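Local structure of LanC-like protein GCR2 (Arabidopsis thaliana, 3T33) at residues A[82-94]-A[103-115]. The protein may play a role in abscisic acid signalling and is a zinc-binding member of the LanC-like protein family. Sequence-based numbering, arbitrary orientation.
Sequences TGVLGTAYLLFKS and DLKLCLENVEACD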
loop_
_atom_site.group_PDB
_atom_site.type_symbol
_atom_site.label_atom_id
_atom_site.label_comp_id
_atom_site.label_asym_id
_atom_site.label_seq_id
_atom_site.Cartn_x
_atom_site.Cartn_y
_atom_site.Cartn_z
ATOM N N THR A 82 -10.474 6.952 -2.845
ATOM C CA THR A 82 -11.811 6.887 -2.261
ATOM C C THR A 82 -12.924 6.572 -3.271
ATOM O O THR A 82 -14.045 6.281 -2.896
ATOM C CB THR A 82 -12.172 8.156 -1.428
ATOM O OG1 THR A 82 -11.865 9.358 -2.168
ATOM C CG2 THR A 82 -11.398 8.174 -0.145
ATOM N N GLY A 83 -12.624 6.617 -4.549
ATOM C CA GLY A 83 -13.692 6.501 -5.537
ATOM C C GLY A 83 -13.842 5.108 -6.110
ATOM O O GLY A 83 -13.392 4.075 -5.506
ATOM N N VAL A 84 -14.395 5.059 -7.307
ATOM C CA VAL A 84 -14.893 3.825 -7.820
ATOM C C VAL A 84 -13.772 2.952 -8.388
ATOM O O VAL A 84 -13.905 1.745 -8.484
ATOM C CB VAL A 84 -16.059 4.094 -8.825
ATOM C CG1 VAL A 84 -16.387 2.834 -9.623
ATOM C CG2 VAL A 84 -17.275 4.596 -8.051
ATOM N N LEU A 85 -12.651 3.575 -8.718
ATOM C CA LEU A 85 -11.510 2.829 -9.156
ATOM C C LEU A 85 -10.980 1.890 -8.031
ATOM O O LEU A 85 -10.474 0.813 -8.328
ATOM C CB LEU A 85 -10.387 3.757 -9.680
ATOM C CG LEU A 85 -9.434 2.956 -10.588
ATOM C CD1 LEU A 85 -10.024 2.594 -12.011
ATOM C CD2 LEU A 85 -8.082 3.622 -10.748
ATOM N N GLY A 86 -11.104 2.311 -6.777
ATOM C CA GLY A 86 -10.845 1.438 -5.617
ATOM C C GLY A 86 -11.608 0.135 -5.730
ATOM O O GLY A 86 -11.076 -0.939 -5.496
ATOM N N THR A 87 -12.835 0.210 -6.193
ATOM C CA THR A 87 -13.655 -0.979 -6.355
ATOM C C THR A 87 -13.176 -1.818 -7.509
ATOM O O THR A 87 -13.032 -3.043 -7.346
ATOM C CB THR A 87 -15.139 -0.568 -6.540
ATOM O OG1 THR A 87 -15.562 0.096 -5.336
ATOM C CG2 THR A 87 -16.008 -1.752 -6.811
ATOM N N ALA A 88 -12.885 -1.186 -8.659
ATOM C CA ALA A 88 -12.338 -1.914 -9.765
ATOM C C ALA A 88 -11.048 -2.653 -9.370
ATOM O O ALA A 88 -10.794 -3.797 -9.787
ATOM C CB ALA A 88 -12.038 -0.932 -10.965
ATOM N N TYR A 89 -10.196 -1.989 -8.605
ATOM C CA TYR A 89 -8.924 -2.603 -8.231
ATOM C C TYR A 89 -9.120 -3.791 -7.319
ATOM O O TYR A 89 -8.462 -4.810 -7.436
ATOM C CB TYR A 89 -7.966 -1.536 -7.618
ATOM C CG TYR A 89 -6.516 -1.910 -7.758
ATOM C CD1 TYR A 89 -6.029 -2.627 -8.852
ATOM C CD2 TYR A 89 -5.629 -1.630 -6.728
ATOM C CE1 TYR A 89 -4.663 -3.008 -8.919
ATOM C CE2 TYR A 89 -4.308 -1.991 -6.791
ATOM C CZ TYR A 89 -3.813 -2.655 -7.872
ATOM O OH TYR A 89 -2.447 -2.969 -7.803
ATOM N N LEU A 90 -10.055 -3.665 -6.417
ATOM C CA LEU A 90 -10.391 -4.778 -5.522
ATOM C C LEU A 90 -10.884 -5.983 -6.356
ATOM O O LEU A 90 -10.575 -7.155 -6.047
ATOM C CB LEU A 90 -11.422 -4.319 -4.497
ATOM C CG LEU A 90 -12.040 -5.504 -3.685
ATOM C CD1 LEU A 90 -10.975 -6.260 -2.857
ATOM C CD2 LEU A 90 -13.208 -4.986 -2.783
ATOM N N LEU A 91 -11.648 -5.680 -7.425
ATOM C CA LEU A 91 -12.197 -6.684 -8.335
ATOM C C LEU A 91 -11.117 -7.310 -9.142
ATOM O O LEU A 91 -11.127 -8.540 -9.399
ATOM C CB LEU A 91 -13.271 -6.046 -9.244
ATOM C CG LEU A 91 -14.622 -5.970 -8.524
ATOM C CD1 LEU A 91 -15.504 -5.016 -9.250
ATOM C CD2 LEU A 91 -15.262 -7.356 -8.519
ATOM N N PHE A 92 -10.187 -6.466 -9.582
ATOM C CA PHE A 92 -8.959 -6.964 -10.218
ATOM C C PHE A 92 -8.126 -7.933 -9.288
ATOM O O PHE A 92 -7.702 -8.994 -9.715
ATOM C CB PHE A 92 -8.085 -5.798 -10.724
ATOM C CG PHE A 92 -6.925 -6.254 -11.559
ATOM C CD1 PHE A 92 -7.132 -6.811 -12.807
ATOM C CD2 PHE A 92 -5.634 -6.177 -11.083
ATOM C CE1 PHE A 92 -6.062 -7.302 -13.573
ATOM C CE2 PHE A 92 -4.550 -6.677 -11.848
ATOM C CZ PHE A 92 -4.792 -7.223 -13.113
ATOM N N LYS A 93 -7.881 -7.541 -8.050
ATOM C CA LYS A 93 -7.158 -8.374 -7.104
ATOM C C LYS A 93 -7.907 -9.713 -6.894
ATOM O O LYS A 93 -7.305 -10.795 -6.771
ATOM C CB LYS A 93 -7.106 -7.632 -5.778
ATOM C CG LYS A 93 -6.562 -8.456 -4.664
ATOM C CD LYS A 93 -5.073 -8.193 -4.412
ATOM C CE LYS A 93 -4.249 -9.221 -4.960
ATOM N NZ LYS A 93 -2.811 -8.788 -4.937
ATOM N N SER A 94 -9.218 -9.642 -6.877
ATOM C CA SER A 94 -10.030 -10.827 -6.720
ATOM C C SER A 94 -9.954 -11.712 -7.934
ATOM O O SER A 94 -9.934 -12.939 -7.843
ATOM C CB SER A 94 -11.469 -10.419 -6.515
ATOM O OG SER A 94 -12.237 -11.574 -6.296
ATOM N N ASP A 103 -15.202 -11.118 -12.299
ATOM C CA ASP A 103 -14.517 -10.091 -11.501
ATOM C C ASP A 103 -13.776 -9.129 -12.484
ATOM O O ASP A 103 -13.811 -7.943 -12.304
ATOM C CB ASP A 103 -13.515 -10.686 -10.483
ATOM C CG ASP A 103 -14.175 -11.150 -9.159
ATOM O OD1 ASP A 103 -15.324 -10.777 -8.846
ATOM O OD2 ASP A 103 -13.519 -11.915 -8.401
ATOM N N LEU A 104 -13.082 -9.682 -13.475
ATOM C CA LEU A 104 -12.340 -8.888 -14.447
ATOM C C LEU A 104 -13.263 -8.029 -15.313
ATOM O O LEU A 104 -12.989 -6.862 -15.540
ATOM C CB LEU A 104 -11.511 -9.805 -15.310
ATOM C CG LEU A 104 -10.651 -9.220 -16.440
ATOM C CD1 LEU A 104 -9.568 -8.289 -15.854
ATOM C CD2 LEU A 104 -10.026 -10.356 -17.173
ATOM N N LYS A 105 -14.381 -8.599 -15.759
ATOM C CA LYS A 105 -15.352 -7.858 -16.563
ATOM C C LYS A 105 -15.921 -6.730 -15.761
ATOM O O LYS A 105 -16.078 -5.634 -16.255
ATOM C CB LYS A 105 -16.482 -8.775 -17.097
ATOM C CG LYS A 105 -16.176 -9.283 -18.503
ATOM C CD LYS A 105 -16.773 -10.652 -18.789
ATOM C CE LYS A 105 -15.864 -11.446 -19.731
ATOM N NZ LYS A 105 -15.678 -12.904 -19.274
ATOM N N LEU A 106 -16.267 -6.999 -14.522
ATOM C CA LEU A 106 -16.939 -5.979 -13.772
ATOM C C LEU A 106 -15.921 -4.843 -13.569
ATOM O O LEU A 106 -16.270 -3.650 -13.695
ATOM C CB LEU A 106 -17.431 -6.522 -12.434
ATOM C CG LEU A 106 -18.298 -5.484 -11.715
ATOM C CD1 LEU A 106 -19.452 -5.070 -12.675
ATOM C CD2 LEU A 106 -18.840 -6.014 -10.381
ATOM N N CYS A 107 -14.683 -5.253 -13.231
ATOM C CA CYS A 107 -13.513 -4.388 -13.170
ATOM C C CYS A 107 -13.536 -3.382 -14.308
ATOM O O CYS A 107 -13.616 -2.181 -14.077
ATOM C CB CYS A 107 -12.206 -5.211 -13.253
ATOM S SG CYS A 107 -10.707 -4.106 -13.268
ATOM N N LEU A 108 -13.509 -3.905 -15.529
ATOM C CA LEU A 108 -13.479 -3.070 -16.726
ATOM C C LEU A 108 -14.680 -2.177 -16.904
ATOM O O LEU A 108 -14.546 -1.076 -17.439
ATOM C CB LEU A 108 -13.283 -3.914 -17.979
ATOM C CG LEU A 108 -11.820 -4.316 -18.088
ATOM C CD1 LEU A 108 -11.696 -5.399 -19.115
ATOM C CD2 LEU A 108 -10.945 -3.143 -18.428
ATOM N N GLU A 109 -15.838 -2.642 -16.459
ATOM C CA GLU A 109 -16.995 -1.780 -16.478
ATOM C C GLU A 109 -16.811 -0.624 -15.505
ATOM O O GLU A 109 -17.182 0.506 -15.830
ATOM C CB GLU A 109 -18.286 -2.520 -16.130
ATOM C CG GLU A 109 -18.516 -3.728 -16.923
ATOM C CD GLU A 109 -19.947 -4.216 -16.815
ATOM O OE1 GLU A 109 -20.754 -3.669 -15.998
ATOM O OE2 GLU A 109 -20.257 -5.147 -17.605
ATOM N N ASN A 110 -16.271 -0.910 -14.309
ATOM C CA ASN A 110 -16.004 0.173 -13.353
ATOM C C ASN A 110 -14.985 1.181 -13.895
ATOM O O ASN A 110 -15.126 2.378 -13.639
ATOM C CB ASN A 110 -15.457 -0.373 -12.052
ATOM C CG ASN A 110 -16.494 -1.160 -11.243
ATOM O OD1 ASN A 110 -16.262 -1.426 -10.076
ATOM N ND2 ASN A 110 -17.621 -1.510 -11.843
ATOM N N VAL A 111 -13.957 0.679 -14.609
ATOM C CA VAL A 111 -12.840 1.502 -15.122
ATOM C C VAL A 111 -13.398 2.497 -16.154
ATOM O O VAL A 111 -13.211 3.730 -16.034
ATOM C CB VAL A 111 -11.708 0.648 -15.747
ATOM C CG1 VAL A 111 -10.600 1.508 -16.283
ATOM C CG2 VAL A 111 -11.075 -0.281 -14.684
ATOM N N GLU A 112 -14.106 1.937 -17.140
ATOM C CA GLU A 112 -14.794 2.707 -18.161
ATOM C C GLU A 112 -15.647 3.831 -17.576
ATOM O O GLU A 112 -15.520 4.976 -18.022
ATOM C CB GLU A 112 -15.619 1.774 -19.024
ATOM C CG GLU A 112 -16.619 2.449 -19.944
ATOM C CD GLU A 112 -17.062 1.452 -21.008
ATOM O OE1 GLU A 112 -18.106 0.747 -20.792
ATOM O OE2 GLU A 112 -16.313 1.318 -22.024
ATOM N N ALA A 113 -16.496 3.536 -16.589
ATOM C CA ALA A 113 -17.205 4.618 -15.876
ATOM C C ALA A 113 -16.269 5.638 -15.209
ATOM O O ALA A 113 -16.592 6.811 -15.110
ATOM C CB ALA A 113 -18.190 4.087 -14.869
ATOM N N CYS A 114 -15.106 5.203 -14.753
ATOM C CA CYS A 114 -14.223 6.101 -14.055
ATOM C C CYS A 114 -13.579 7.013 -15.086
ATOM O O CYS A 114 -13.296 8.173 -14.801
ATOM C CB CYS A 114 -13.167 5.285 -13.293
ATOM S SG CYS A 114 -13.792 4.574 -11.701
ATOM N N ASP A 115 -13.329 6.453 -16.268
ATOM C CA ASP A 115 -12.733 7.167 -17.353
ATOM C C ASP A 115 -13.601 8.359 -17.782
ATOM O O ASP A 115 -13.137 9.508 -17.753
ATOM C CB ASP A 115 -12.520 6.225 -18.502
ATOM C CG ASP A 115 -11.749 6.864 -19.649
ATOM O OD1 ASP A 115 -10.941 7.802 -19.442
ATOM O OD2 ASP A 115 -11.959 6.398 -20.788
#
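S94 and D103 are joined by a very short hydrogen bond, OG to OD2 at 2.5 Å, where the two helices approach the turn that links them. D103 OD1 also forms a salt bridge with K60 of helix 45-69.

The rest is mainly apolar packing. L91 is a knob in a hole formed by D103, L106, C107 and N110. Its CD1 lies 3.7 Å from L106 CD2, while CD2 turns to the D103 carboxylate. N110 is the reciprocal knob, set among V84, T87, A88 and L91. Its CB meets A88 CB at 3.6 Å. A88 CA and C107 CA are 4.4 Å apart, a closeness consistent with the small alanine side chain; C107 SG packs on F92 CB. N110 OD1 faces T87 CG2 at 3.3 Å and is buried without a polar partner; T87 OG1 is hydrogen-bonded to T67 OG1. With SG anti to its carbonyl carbon (chi1 -79°), C114 lies against V84 and L85. At the F92 ring, L104 CD1 touches the edge.

The segments form an antiparallel helical hairpin away from the zinc site; their axes approach to 8.0 Å, with 160° between directions. Such hairpins probably build the alpha/alpha-barrel, as in LanC-like proteins. Helix 45-69 packs on T87, L106 and N110, helix 130-144 on A88 and F92, and helix 392-402 on L90 and K93 of helix 84-98.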